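Local coordinates for alpha-rhamnosidase (Dictyoglomus thermophilum, PDB 6I60), which probably hydrolyses terminal non-reducing alpha-L-rhamnose residues in alpha-L-rhamnosides, acting as a glycoside hydrolase, at residues Y831-G836 and E850-G855; N845-E850 and G869-N874; M884-P889 and Y937-E942; V898-E903 and E923-I928. One frame throughout, in Å; residues are numbered along the deposited sequence.

How the interactions relate
From the N-terminal side, the chain leaves helix 826-835 at 831-836, runs through strand 846-849 and returns at 850-855, where interaction 1 closes a short loop. Interaction 2 opens within that loop at 845-850 and closes at 869-874. The two contacts therefore cross, and they share Glu-850. Interaction 3 comes later and pairs 884-889 with 937-942. Interaction 4, between 898-903 and 923-928, falls wholly within that span. Interaction 1 ties the last helix of the catalytic region to the C-terminal beta domain. Interaction 2 joins the two sheets of that domain face to face. Interaction 3 pairs strands in one of these sheets and interaction 4 in the other.

Interaction 1 (Y831-G836 and E850-G855); sequences YRVIAG and EPHPVG
Val-833 lays its CG1 methyl over one face of the His-852 imidazole, off centre toward the rim. Val-833 CG1 stands 4.0 Å from the His-852 ring centroid, a CH-pi contact. His-852 CG is anti to its own carbonyl carbon (chi1 -73°), which sets the ring beside the backbone N, with one face to Val-833. Both ring nitrogens have carboxylate partners. His-852 NE2 donates to Glu-850 OE2, on the anti lone pair and close to the ring plane. ND1 bonds to Asp-777. Two such neighbours fix the ring's rotation and would probably favour its charged form. This is where helix 826-835, the last of the chain, meets the loop that follows strand 846-849. It joins the helical catalytic region, an (alpha/alpha)6 barrel in family GH78, to the C-terminal beta domain. Gly-836 ends the helix with a positive phi of 108°. A side chain there would probably crowd Glu-850 O and Pro-851 CA, and the positive phi itself favours glycine. Gly-836 N donates back to Tyr-831 O at 2.9 Å in a wide pi-type turn. Gly-836 O takes the bond from Glu-850 N at 2.7 Å. Beside it, Pro-851 CB rests 3.6 Å from Ala-835 O.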
loop_
_atom_site.group_PDB
_atom_site.type_symbol
_atom_site.label_atom_id
_atom_site.label_comp_id
_atom_site.label_asym_id
_atom_site.label_seq_id
_atom_site.Cartn_x
_atom_site.Cartn_y
_atom_site.Cartn_z
ATOM N N TYR A 831 13.333 1.488 11.763
ATOM C CA TYR A 831 13.786 0.160 11.362
ATOM C C TYR A 831 15.269 0.158 11.003
ATOM O O TYR A 831 16.026 -0.700 11.469
ATOM C CB TYR A 831 12.959 -0.338 10.175
ATOM C CG TYR A 831 11.598 -0.891 10.532
ATOM C CD1 TYR A 831 10.488 -0.061 10.601
ATOM C CD2 TYR A 831 11.420 -2.245 10.780
ATOM C CE1 TYR A 831 9.239 -0.563 10.918
ATOM C CE2 TYR A 831 10.174 -2.756 11.097
ATOM C CZ TYR A 831 9.089 -1.910 11.165
ATOM O OH TYR A 831 7.849 -2.411 11.479
ATOM N N ARG A 832 15.697 1.118 10.178
ATOM C CA ARG A 832 17.030 1.069 9.588
ATOM C C ARG A 832 18.114 1.597 10.523
ATOM O O ARG A 832 19.275 1.189 10.401
ATOM C CB ARG A 832 17.053 1.862 8.280
ATOM C CG ARG A 832 15.976 1.466 7.280
ATOM C CD ARG A 832 16.048 2.305 6.006
ATOM N NE ARG A 832 16.725 3.583 6.219
ATOM C CZ ARG A 832 17.866 3.934 5.634
ATOM N NH1 ARG A 832 18.469 3.104 4.792
ATOM N NH2 ARG A 832 18.409 5.117 5.893
ATOM N N VAL A 833 17.778 2.499 11.444
ATOM C CA VAL A 833 18.766 3.160 12.295
ATOM C C VAL A 833 18.617 2.742 13.757
ATOM O O VAL A 833 19.545 2.188 14.349
ATOM C CB VAL A 833 18.697 4.696 12.137
ATOM C CG1 VAL A 833 19.537 5.382 13.203
ATOM C CG2 VAL A 833 19.163 5.095 10.749
ATOM N N ILE A 834 17.454 3.005 14.358
ATOM C CA ILE A 834 17.254 2.689 15.772
ATOM C C ILE A 834 17.391 1.189 16.002
ATOM O O ILE A 834 18.210 0.735 16.808
ATOM C CB ILE A 834 15.893 3.214 16.259
ATOM C CG1 ILE A 834 15.919 4.742 16.347
ATOM C CG2 ILE A 834 15.531 2.603 17.608
ATOM C CD1 ILE A 834 14.715 5.333 17.036
ATOM N N ALA A 835 16.588 0.397 15.291
ATOM C CA ALA A 835 16.774 -1.050 15.306
ATOM C C ALA A 835 18.074 -1.429 14.608
ATOM O O ALA A 835 18.955 -2.062 15.203
ATOM C CB ALA A 835 15.578 -1.736 14.649
ATOM N N GLY A 836 18.211 -1.045 13.340
ATOM C CA GLY A 836 19.481 -1.153 12.651
ATOM C C GLY A 836 19.574 -2.236 11.595
ATOM O O GLY A 836 20.624 -2.869 11.456
ATOM N N GLU A 850 23.343 -2.705 11.581
ATOM C CA GLU A 850 24.055 -1.578 12.184
ATOM C C GLU A 850 23.146 -0.884 13.189
ATOM O O GLU A 850 22.447 0.083 12.846
ATOM C CB GLU A 850 24.533 -0.600 11.114
ATOM C CG GLU A 850 25.380 0.538 11.649
ATOM C CD GLU A 850 25.618 1.614 10.613
ATOM O OE1 GLU A 850 26.235 1.309 9.569
ATOM O OE2 GLU A 850 25.185 2.762 10.840
ATOM N N PRO A 851 23.128 -1.333 14.441
ATOM C CA PRO A 851 22.284 -0.685 15.447
ATOM C C PRO A 851 22.868 0.640 15.905
ATOM O O PRO A 851 24.078 0.870 15.854
ATOM C CB PRO A 851 22.261 -1.702 16.593
ATOM C CG PRO A 851 23.560 -2.419 16.469
ATOM C CD PRO A 851 23.883 -2.470 14.996
ATOM N N HIS A 852 21.979 1.521 16.359
ATOM C CA HIS A 852 22.349 2.853 16.832
ATOM C C HIS A 852 21.753 3.061 18.217
ATOM O O HIS A 852 20.662 3.630 18.357
ATOM C CB HIS A 852 21.881 3.936 15.861
ATOM C CG HIS A 852 22.676 3.993 14.593
ATOM N ND1 HIS A 852 23.430 5.091 14.237
ATOM C CD2 HIS A 852 22.839 3.087 13.601
ATOM C CE1 HIS A 852 24.020 4.859 13.079
ATOM N NE2 HIS A 852 23.680 3.650 12.672
ATOM N N PRO A 853 22.443 2.613 19.267
ATOM C CA PRO A 853 21.926 2.819 20.626
ATOM C C PRO A 853 22.214 4.223 21.134
ATOM O O PRO A 853 23.260 4.472 21.742
ATOM C CB PRO A 853 22.663 1.755 21.448
ATOM C CG PRO A 853 23.908 1.438 20.666
ATOM C CD PRO A 853 23.758 1.953 19.258
ATOM N N VAL A 854 21.290 5.147 20.891
ATOM C CA VAL A 854 21.486 6.551 21.213
ATOM C C VAL A 854 20.584 6.927 22.385
ATOM O O VAL A 854 19.661 6.198 22.751
ATOM C CB VAL A 854 21.219 7.459 19.999
ATOM C CG1 VAL A 854 22.379 7.389 19.025
ATOM C CG2 VAL A 854 19.928 7.047 19.320
ATOM N N GLY A 855 20.863 8.090 22.974
ATOM C CA GLY A 855 20.034 8.598 24.056
ATOM C C GLY A 855 20.031 7.667 25.250
ATOM O O GLY A 855 21.067 7.138 25.665
#

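Interaction 2 (N845-E850 and G869-N874); sequences NKIIFE and GEVEIN
Ile-847 and Phe-849 face Val-871 and Ile-873 across the interior of a beta-sandwich, the C-terminal domain. Strand 846-849 belongs to one sheet and strand 869-877 to the other. Their axes pass 9.0 Å apart at only 16°, so the strands run nearly parallel, and the contact is made mainly by side chains. Ile-847 and Val-871 meet tip to tip, with CD1 of the isoleucine 3.7 Å from CG2 of the valine. The Phe-849 ring crosses Val-871 obliquely, with Phe-849 CE1 4.1 Å from Val-871 CG1. The same CE1 also approaches the backbone carbonyl Glu-872 O. CG2 of Ile-847, two residues back on the same strand, sits over one ring face, near the rim. Ile-886 and Val-888 also pack on the ring. The outer side is looser and polar. Glu-872 and Asn-874 turn away from strand 846-849 and are partly exposed. They hold each other by a bond from Asn-874 ND2 to Glu-872 OE2 (3.1 Å), out of the carboxylate plane, and the same ND2 also bonds to Arg-885 O. Back inside, Ile-873 sends CG1 opposite its backbone N (chi1 -179°). This carries Ile-873 CD1 to the edge of the phenyl ring, 3.6 Å from Phe-849 CD1.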
loop_
_atom_site.group_PDB
_atom_site.type_symbol
_atom_site.label_atom_id
_atom_site.label_comp_id
_atom_site.label_asym_id
_atom_site.label_seq_id
_atom_site.Cartn_x
_atom_site.Cartn_y
_atom_site.Cartn_z
ATOM N N ASN A 845 19.867 -9.371 -0.615
ATOM C CA ASN A 845 20.972 -10.291 -0.862
ATOM C C ASN A 845 22.084 -10.101 0.160
ATOM O O ASN A 845 22.756 -11.067 0.539
ATOM C CB ASN A 845 21.508 -10.103 -2.281
ATOM C CG ASN A 845 20.958 -11.133 -3.253
ATOM O OD1 ASN A 845 21.481 -12.241 -3.365
ATOM N ND2 ASN A 845 19.893 -10.769 -3.961
ATOM N N LYS A 846 22.288 -8.868 0.617
ATOM C CA LYS A 846 23.174 -8.567 1.731
ATOM C C LYS A 846 22.411 -7.700 2.718
ATOM O O LYS A 846 21.720 -6.758 2.316
ATOM C CB LYS A 846 24.449 -7.859 1.262
ATOM C CG LYS A 846 25.367 -7.411 2.389
ATOM C CD LYS A 846 26.783 -7.178 1.887
ATOM C CE LYS A 846 27.808 -7.881 2.765
ATOM N NZ LYS A 846 29.158 -7.892 2.135
ATOM N N ILE A 847 22.520 -8.027 4.001
ATOM C CA ILE A 847 21.841 -7.300 5.064
ATOM C C ILE A 847 22.887 -6.604 5.919
ATOM O O ILE A 847 23.923 -7.191 6.251
ATOM C CB ILE A 847 20.966 -8.241 5.916
ATOM C CG1 ILE A 847 20.213 -9.224 5.018
ATOM C CG2 ILE A 847 19.998 -7.442 6.776
ATOM C CD1 ILE A 847 19.456 -10.279 5.781
ATOM N N ILE A 848 22.620 -5.350 6.268
ATOM C CA ILE A 848 23.499 -4.558 7.121
ATOM C C ILE A 848 22.835 -4.448 8.486
ATOM O O ILE A 848 21.775 -3.826 8.625
ATOM C CB ILE A 848 23.780 -3.172 6.526
ATOM C CG1 ILE A 848 24.267 -3.300 5.083
ATOM C CG2 ILE A 848 24.808 -2.433 7.365
ATOM C CD1 ILE A 848 24.591 -1.977 4.430
ATOM N N PHE A 849 23.455 -5.057 9.495
ATOM C CA PHE A 849 22.974 -5.003 10.876
ATOM C C PHE A 849 23.806 -3.956 11.611
ATOM O O PHE A 849 24.845 -4.262 12.197
ATOM C CB PHE A 849 23.070 -6.370 11.545
ATOM C CG PHE A 849 22.229 -7.431 10.891
ATOM C CD1 PHE A 849 20.882 -7.550 11.194
ATOM C CD2 PHE A 849 22.787 -8.318 9.985
ATOM C CE1 PHE A 849 20.107 -8.528 10.598
ATOM C CE2 PHE A 849 22.017 -9.298 9.386
ATOM C CZ PHE A 849 20.674 -9.403 9.695
ATOM N N GLU A 850 23.343 -2.705 11.581
ATOM C CA GLU A 850 24.055 -1.578 12.184
ATOM C C GLU A 850 23.146 -0.884 13.189
ATOM O O GLU A 850 22.447 0.083 12.846
ATOM C CB GLU A 850 24.533 -0.600 11.114
ATOM C CG GLU A 850 25.380 0.538 11.649
ATOM C CD GLU A 850 25.618 1.614 10.613
ATOM O OE1 GLU A 850 26.235 1.309 9.569
ATOM O OE2 GLU A 850 25.185 2.762 10.840
ATOM N N GLY A 869 13.005 -14.529 3.316
ATOM C CA GLY A 869 12.691 -15.176 4.574
ATOM C C GLY A 869 12.658 -14.218 5.748
ATOM O O GLY A 869 12.359 -13.032 5.581
ATOM N N GLU A 870 12.973 -14.718 6.939
ATOM C CA GLU A 870 12.912 -13.921 8.155
ATOM C C GLU A 870 14.238 -13.207 8.393
ATOM O O GLU A 870 15.304 -13.829 8.344
ATOM C CB GLU A 870 12.566 -14.803 9.355
ATOM C CG GLU A 870 11.092 -14.816 9.711
ATOM C CD GLU A 870 10.858 -15.055 11.189
ATOM O OE1 GLU A 870 9.744 -15.483 11.556
ATOM O OE2 GLU A 870 11.792 -14.813 11.983
ATOM N N VAL A 871 14.162 -11.903 8.651
ATOM C CA VAL A 871 15.313 -11.081 9.004
ATOM C C VAL A 871 15.036 -10.451 10.362
ATOM O O VAL A 871 13.979 -9.840 10.562
ATOM C CB VAL A 871 15.589 -9.997 7.944
ATOM C CG1 VAL A 871 16.785 -9.147 8.349
ATOM C CG2 VAL A 871 15.815 -10.630 6.578
ATOM N N GLU A 872 15.978 -10.598 11.293
ATOM C CA GLU A 872 15.767 -10.153 12.663
ATOM C C GLU A 872 17.023 -9.482 13.200
ATOM O O GLU A 872 18.145 -9.871 12.870
ATOM C CB GLU A 872 15.374 -11.325 13.574
ATOM C CG GLU A 872 14.770 -10.908 14.904
ATOM C CD GLU A 872 14.213 -12.083 15.682
ATOM O OE1 GLU A 872 13.061 -12.484 15.411
ATOM O OE2 GLU A 872 14.928 -12.606 16.564
ATOM N N ILE A 873 16.817 -8.464 14.035
ATOM C CA ILE A 873 17.897 -7.795 14.753
ATOM C C ILE A 873 17.420 -7.501 16.170
ATOM O O ILE A 873 16.287 -7.054 16.372
ATOM C CB ILE A 873 18.351 -6.500 14.046
ATOM C CG1 ILE A 873 19.508 -5.852 14.812
ATOM C CG2 ILE A 873 17.191 -5.524 13.883
ATOM C CD1 ILE A 873 20.564 -5.238 13.920
ATOM N N ASN A 874 18.275 -7.783 17.150
ATOM C CA ASN A 874 17.998 -7.500 18.551
ATOM C C ASN A 874 19.271 -6.981 19.193
ATOM O O ASN A 874 20.356 -7.503 18.925
ATOM C CB ASN A 874 17.521 -8.745 19.315
ATOM C CG ASN A 874 16.402 -9.480 18.607
ATOM O OD1 ASN A 874 15.231 -9.308 18.935
ATOM N ND2 ASN A 874 16.759 -10.321 17.642
#

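Interaction 3 (M884-P889 and Y937-E942); sequences MRISVP and YNFYME
Strands 882-888 and 935-941 are antiparallel neighbours in one sheet of the C-terminal beta domain, and Met-884, Arg-885 and Ile-886 pair here with Phe-939, Asn-938 and Tyr-937. The strand axes are 4.7 Å apart. Met-884 with Phe-939 and Ile-886 with Tyr-937 are the hydrogen-bonded pairs. The bond from Phe-939 N to Met-884 O measures 2.7 Å and is almost straight at 175°. Its return partner, Met-884 N to Phe-939 O, is weak. Ile-886 N to Tyr-937 O is 3.0 Å and Tyr-937 N to Ile-886 O is 3.1 Å. Arg-885 and Asn-938 form the non-hydrogen-bonded pair between them, and Arg-885 CA points its hydrogen at Tyr-937 O.

The two faces differ. On the inner one, Ile-886 places CG1 between its backbone N and carbonyl carbon (chi1 69°). From there Ile-886 CG1 meets the edges of two rings, 4.2 Å from Tyr-937 CD1 and 4.1 Å from Phe-939 CE1. Val-896, Ile-930 and Val-932 of the other sheet pack against this face. On the outer face Arg-885 and Asn-938 lie alongside each other, pointing the same way. Asn-938 ND2 is 3.5 Å from Arg-885 CG, and the guanidinium and amide planes are 69° apart. Cutting Arg-885 back to an alanine removes the CG and CD methylenes alongside the Asn-938 amide, which would probably leave a gap there and cost Glu-872 a weak, distant ion-pair partner. A largely apolar face turned to the other sheet and a more polar face turned outward are as expected for a strand pair of a beta-sandwich.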
loop_
_atom_site.group_PDB
_atom_site.type_symbol
_atom_site.label_atom_id
_atom_site.label_comp_id
_atom_site.label_asym_id
_atom_site.label_seq_id
_atom_site.Cartn_x
_atom_site.Cartn_y
_atom_site.Cartn_z
ATOM N N MET A 884 23.732 -8.429 21.049
ATOM C CA MET A 884 23.214 -8.326 19.691
ATOM C C MET A 884 22.914 -9.720 19.164
ATOM O O MET A 884 23.790 -10.590 19.179
ATOM C CB MET A 884 24.205 -7.608 18.772
ATOM C CG MET A 884 23.551 -6.925 17.587
ATOM S SD MET A 884 24.741 -6.098 16.519
ATOM C CE MET A 884 25.959 -5.570 17.715
ATOM N N ARG A 885 21.682 -9.928 18.700
ATOM C CA ARG A 885 21.263 -11.200 18.122
ATOM C C ARG A 885 20.634 -10.935 16.765
ATOM O O ARG A 885 19.645 -10.200 16.670
ATOM C CB ARG A 885 20.275 -11.932 19.033
ATOM C CG ARG A 885 19.892 -13.313 18.529
ATOM C CD ARG A 885 18.670 -13.852 19.248
ATOM N NE ARG A 885 18.529 -15.295 19.076
ATOM C CZ ARG A 885 17.748 -15.868 18.166
ATOM N NH1 ARG A 885 17.031 -15.120 17.338
ATOM N NH2 ARG A 885 17.685 -17.190 18.085
ATOM N N ILE A 886 21.201 -11.534 15.718
ATOM C CA ILE A 886 20.718 -11.337 14.359
ATOM C C ILE A 886 20.290 -12.679 13.781
ATOM O O ILE A 886 20.662 -13.748 14.272
ATOM C CB ILE A 886 21.774 -10.672 13.452
ATOM C CG1 ILE A 886 22.939 -11.632 13.198
ATOM C CG2 ILE A 886 22.267 -9.372 14.069
ATOM C CD1 ILE A 886 23.765 -11.279 11.978
ATOM N N SER A 887 19.488 -12.607 12.722
ATOM C CA SER A 887 19.028 -13.791 12.007
ATOM C C SER A 887 19.079 -13.503 10.516
ATOM O O SER A 887 18.475 -12.533 10.048
ATOM C CB SER A 887 17.612 -14.181 12.437
ATOM O OG SER A 887 17.640 -14.903 13.657
ATOM N N VAL A 888 19.805 -14.337 9.777
ATOM C CA VAL A 888 19.966 -14.194 8.338
ATOM C C VAL A 888 19.362 -15.433 7.676
ATOM O O VAL A 888 19.743 -16.547 8.032
ATOM C CB VAL A 888 21.436 -14.031 7.919
ATOM C CG1 VAL A 888 21.536 -13.657 6.446
ATOM C CG2 VAL A 888 22.123 -12.991 8.794
ATOM N N PRO A 889 18.445 -15.284 6.728
ATOM C CA PRO A 889 17.888 -16.454 6.043
ATOM C C PRO A 889 18.863 -16.992 5.003
ATOM O O PRO A 889 19.889 -16.387 4.691
ATOM C CB PRO A 889 16.620 -15.899 5.388
ATOM C CG PRO A 889 16.955 -14.471 5.107
ATOM C CD PRO A 889 17.910 -14.017 6.193
ATOM N N TYR A 937 22.884 -15.671 15.098
ATOM C CA TYR A 937 24.141 -15.422 15.788
ATOM C C TYR A 937 23.907 -14.481 16.960
ATOM O O TYR A 937 23.032 -13.611 16.916
ATOM C CB TYR A 937 25.194 -14.822 14.847
ATOM C CG TYR A 937 25.441 -15.629 13.592
ATOM C CD1 TYR A 937 24.703 -15.398 12.439
ATOM C CD2 TYR A 937 26.416 -16.616 13.559
ATOM C CE1 TYR A 937 24.925 -16.130 11.292
ATOM C CE2 TYR A 937 26.645 -17.353 12.415
ATOM C CZ TYR A 937 25.897 -17.105 11.284
ATOM O OH TYR A 937 26.120 -17.835 10.140
ATOM N N ASN A 938 24.709 -14.664 18.009
ATOM C CA ASN A 938 24.674 -13.827 19.202
ATOM C C ASN A 938 26.059 -13.234 19.418
ATOM O O ASN A 938 27.039 -13.974 19.561
ATOM C CB ASN A 938 24.236 -14.630 20.428
ATOM C CG ASN A 938 22.819 -15.154 20.307
ATOM O OD1 ASN A 938 22.554 -16.085 19.550
ATOM N ND2 ASN A 938 21.900 -14.554 21.055
ATOM N N PHE A 939 26.138 -11.907 19.444
ATOM C CA PHE A 939 27.393 -11.194 19.632
ATOM C C PHE A 939 27.370 -10.443 20.956
ATOM O O PHE A 939 26.335 -9.900 21.356
ATOM C CB PHE A 939 27.649 -10.227 18.472
ATOM C CG PHE A 939 27.694 -10.898 17.128
ATOM C CD1 PHE A 939 26.591 -10.874 16.289
ATOM C CD2 PHE A 939 28.835 -11.563 16.708
ATOM C CE1 PHE A 939 26.626 -11.495 15.053
ATOM C CE2 PHE A 939 28.877 -12.186 15.473
ATOM C CZ PHE A 939 27.772 -12.151 14.644
ATOM N N TYR A 940 28.517 -10.412 21.632
ATOM C CA TYR A 940 28.623 -9.858 22.979
ATOM C C TYR A 940 29.838 -8.945 23.055
ATOM O O TYR A 940 30.972 -9.429 23.106
ATOM C CB TYR A 940 28.742 -10.971 24.018
ATOM C CG TYR A 940 27.533 -11.866 24.125
ATOM C CD1 TYR A 940 27.495 -13.091 23.472
ATOM C CD2 TYR A 940 26.441 -11.498 24.897
ATOM C CE1 TYR A 940 26.394 -13.919 23.574
ATOM C CE2 TYR A 940 25.339 -12.318 25.006
ATOM C CZ TYR A 940 25.321 -13.527 24.344
ATOM O OH TYR A 940 24.222 -14.347 24.452
ATOM N N MET A 941 29.607 -7.646 23.149
ATOM C CA MET A 941 30.672 -6.673 23.308
ATOM C C MET A 941 30.710 -6.319 24.768
ATOM O O MET A 941 29.845 -5.630 25.235
ATOM C CB MET A 941 30.357 -5.430 22.531
ATOM C CG MET A 941 31.500 -4.982 21.684
ATOM S SD MET A 941 31.752 -3.247 21.865
ATOM C CE MET A 941 32.285 -2.842 20.232
ATOM N N GLU A 942 31.722 -6.781 25.483
ATOM C CA GLU A 942 31.803 -6.556 26.918
ATOM C C GLU A 942 32.880 -5.566 27.370
ATOM O O GLU A 942 33.781 -5.254 26.619
ATOM C CB GLU A 942 31.960 -7.906 27.633
ATOM C CG GLU A 942 30.698 -8.768 27.642
ATOM C CD GLU A 942 30.956 -10.267 27.555
ATOM O OE1 GLU A 942 32.118 -10.681 27.564
ATOM O OE2 GLU A 942 29.993 -11.049 27.486
#

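Interaction 4 (V898-E903 and E923-I928); sequences VPKLFE and ENEKYI
Antiparallel pairing in the second sheet of the C-terminal beta domain gives way here to a lysine laid over a tight turn, with Val-898, Pro-899 and Lys-900 facing residues 923-928. Val-898 and Ile-928 make a hydrogen-bonded pair, with Ile-928 N to Val-898 O at 2.7 Å and Val-898 N to Ile-928 O at 2.9 Å. Pro-899 has no N-H to give, but it sits in the non-hydrogen-bonded pair with Tyr-927, where none is needed. Pro-899 CB packs 3.9 Å from Tyr-927 CE1. One step on, Lys-900 N donates to Lys-926 O at 3.2 Å in a nearly straight line.

The Lys-900 side chain then crosses the turn that leads from Glu-923 to Tyr-927. Lys-900 CD touches Ile-928 CG1 at 3.8 Å. The chain bends at its third torsion (chi3 -82°), and CE passes over the backbone of Glu-925 and Lys-926. Lys-900 NZ ends 2.9 Å from Glu-923 OE2 in a salt bridge on the anti lone pair. Tyr-915 OH holds the other oxygen, OE1. Asn-924 braces the turn as an Asx motif, with Asn-924 OD1 taking Tyr-927 N at 2.9 Å. A methionine in place of Lys-900 would probably leave Glu-923 OE2 without its charged mate and the turn less firmly tied. Glu-925 OE2 lies 4.1 Å from Lys-900 NZ, too far for a salt bridge. The salt bridge anchors the far end of the lysine over the turn, and together with the nearby Glu-925 it probably favours the charged ammonium.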
loop_
_atom_site.group_PDB
_atom_site.type_symbol
_atom_site.label_atom_id
_atom_site.label_comp_id
_atom_site.label_asym_id
_atom_site.label_seq_id
_atom_site.Cartn_x
_atom_site.Cartn_y
_atom_site.Cartn_z
ATOM N N VAL A 898 29.049 -3.701 14.749
ATOM C CA VAL A 898 29.036 -3.549 16.201
ATOM C C VAL A 898 29.651 -2.199 16.552
ATOM O O VAL A 898 30.828 -1.956 16.247
ATOM C CB VAL A 898 29.783 -4.703 16.890
ATOM C CG1 VAL A 898 29.578 -4.643 18.392
ATOM C CG2 VAL A 898 29.316 -6.045 16.341
ATOM N N PRO A 899 28.902 -1.291 17.178
ATOM C CA PRO A 899 29.469 0.016 17.531
ATOM C C PRO A 899 30.407 -0.082 18.724
ATOM O O PRO A 899 30.109 -0.735 19.728
ATOM C CB PRO A 899 28.232 0.858 17.868
ATOM C CG PRO A 899 27.221 -0.137 18.332
ATOM C CD PRO A 899 27.491 -1.419 17.585
ATOM N N LYS A 900 31.558 0.578 18.603
ATOM C CA LYS A 900 32.573 0.573 19.656
ATOM C C LYS A 900 32.235 1.680 20.646
ATOM O O LYS A 900 32.598 2.843 20.461
ATOM C CB LYS A 900 33.967 0.749 19.065
ATOM C CG LYS A 900 34.176 0.046 17.734
ATOM C CD LYS A 900 35.652 -0.152 17.444
ATOM C CE LYS A 900 36.272 1.104 16.859
ATOM N NZ LYS A 900 37.574 0.817 16.197
ATOM N N LEU A 901 31.527 1.313 21.711
ATOM C CA LEU A 901 31.151 2.252 22.760
ATOM C C LEU A 901 32.084 2.201 23.962
ATOM O O LEU A 901 31.866 2.936 24.931
ATOM C CB LEU A 901 29.711 1.990 23.216
ATOM C CG LEU A 901 28.706 1.626 22.120
ATOM C CD1 LEU A 901 27.451 1.015 22.721
ATOM C CD2 LEU A 901 28.361 2.842 21.269
ATOM N N PHE A 902 33.116 1.361 23.924
ATOM C CA PHE A 902 34.023 1.176 25.046
ATOM C C PHE A 902 35.466 1.267 24.570
ATOM O O PHE A 902 35.790 0.880 23.443
ATOM C CB PHE A 902 33.790 -0.176 25.734
ATOM C CG PHE A 902 32.343 -0.485 25.990
ATOM C CD1 PHE A 902 31.559 0.368 26.750
ATOM C CD2 PHE A 902 31.767 -1.637 25.475
ATOM C CE1 PHE A 902 30.228 0.081 26.991
ATOM C CE2 PHE A 902 30.435 -1.929 25.713
ATOM C CZ PHE A 902 29.666 -1.069 26.471
ATOM N N GLU A 903 36.334 1.778 25.446
ATOM C CA GLU A 903 37.745 1.914 25.095
ATOM C C GLU A 903 38.390 0.551 24.886
ATOM O O GLU A 903 39.130 0.343 23.918
ATOM C CB GLU A 903 38.479 2.708 26.175
ATOM C CG GLU A 903 38.472 4.209 25.937
ATOM C CD GLU A 903 38.714 5.007 27.201
ATOM O OE1 GLU A 903 39.772 4.809 27.837
ATOM O OE2 GLU A 903 37.847 5.832 27.558
ATOM N N GLU A 923 37.551 -3.146 11.199
ATOM C CA GLU A 923 37.035 -2.011 11.953
ATOM C C GLU A 923 37.376 -0.732 11.205
ATOM O O GLU A 923 38.326 -0.684 10.420
ATOM C CB GLU A 923 37.597 -1.975 13.379
ATOM C CG GLU A 923 39.101 -1.788 13.463
ATOM C CD GLU A 923 39.654 -2.166 14.823
ATOM O OE1 GLU A 923 40.269 -3.248 14.937
ATOM O OE2 GLU A 923 39.469 -1.382 15.779
ATOM N N ASN A 924 36.586 0.308 11.458
ATOM C CA ASN A 924 36.739 1.593 10.789
ATOM C C ASN A 924 36.727 2.728 11.799
ATOM O O ASN A 924 36.150 3.792 11.562
ATOM C CB ASN A 924 35.649 1.795 9.738
ATOM C CG ASN A 924 34.253 1.779 10.333
ATOM O OD1 ASN A 924 34.058 1.396 11.488
ATOM N ND2 ASN A 924 33.272 2.198 9.543
ATOM N N GLU A 925 37.352 2.504 12.955
ATOM C CA GLU A 925 37.485 3.459 14.051
ATOM C C GLU A 925 36.145 3.859 14.665
ATOM O O GLU A 925 36.121 4.717 15.557
ATOM C CB GLU A 925 38.242 4.727 13.627
ATOM C CG GLU A 925 39.589 4.459 12.941
ATOM C CD GLU A 925 40.317 3.254 13.519
ATOM O OE1 GLU A 925 40.672 2.338 12.744
ATOM O OE2 GLU A 925 40.536 3.226 14.748
ATOM N N LYS A 926 35.029 3.269 14.228
ATOM C CA LYS A 926 33.721 3.580 14.798
ATOM C C LYS A 926 32.925 2.302 15.030
ATOM O O LYS A 926 32.123 2.222 15.966
ATOM C CB LYS A 926 32.938 4.541 13.898
ATOM C CG LYS A 926 32.974 5.995 14.350
ATOM C CD LYS A 926 31.717 6.746 13.918
ATOM C CE LYS A 926 31.601 8.079 14.641
ATOM N NZ LYS A 926 30.221 8.331 15.136
ATOM N N TYR A 927 33.143 1.295 14.187
ATOM C CA TYR A 927 32.426 0.034 14.273
ATOM C C TYR A 927 33.407 -1.133 14.238
ATOM O O TYR A 927 34.591 -0.978 13.923
ATOM C CB TYR A 927 31.409 -0.111 13.132
ATOM C CG TYR A 927 30.271 0.883 13.178
ATOM C CD1 TYR A 927 29.195 0.702 14.038
ATOM C CD2 TYR A 927 30.270 1.999 12.352
ATOM C CE1 TYR A 927 28.151 1.610 14.077
ATOM C CE2 TYR A 927 29.232 2.910 12.383
ATOM C CZ TYR A 927 28.177 2.712 13.245
ATOM O OH TYR A 927 27.145 3.623 13.270
ATOM N N ILE A 928 32.892 -2.311 14.579
ATOM C CA ILE A 928 33.587 -3.580 14.388
ATOM C C ILE A 928 32.777 -4.384 13.381
ATOM O O ILE A 928 31.593 -4.664 13.610
ATOM C CB ILE A 928 33.762 -4.352 15.706
ATOM C CG1 ILE A 928 34.948 -3.792 16.497
ATOM C CG2 ILE A 928 33.958 -5.838 15.441
ATOM C CD1 ILE A 928 36.300 -4.284 16.014
#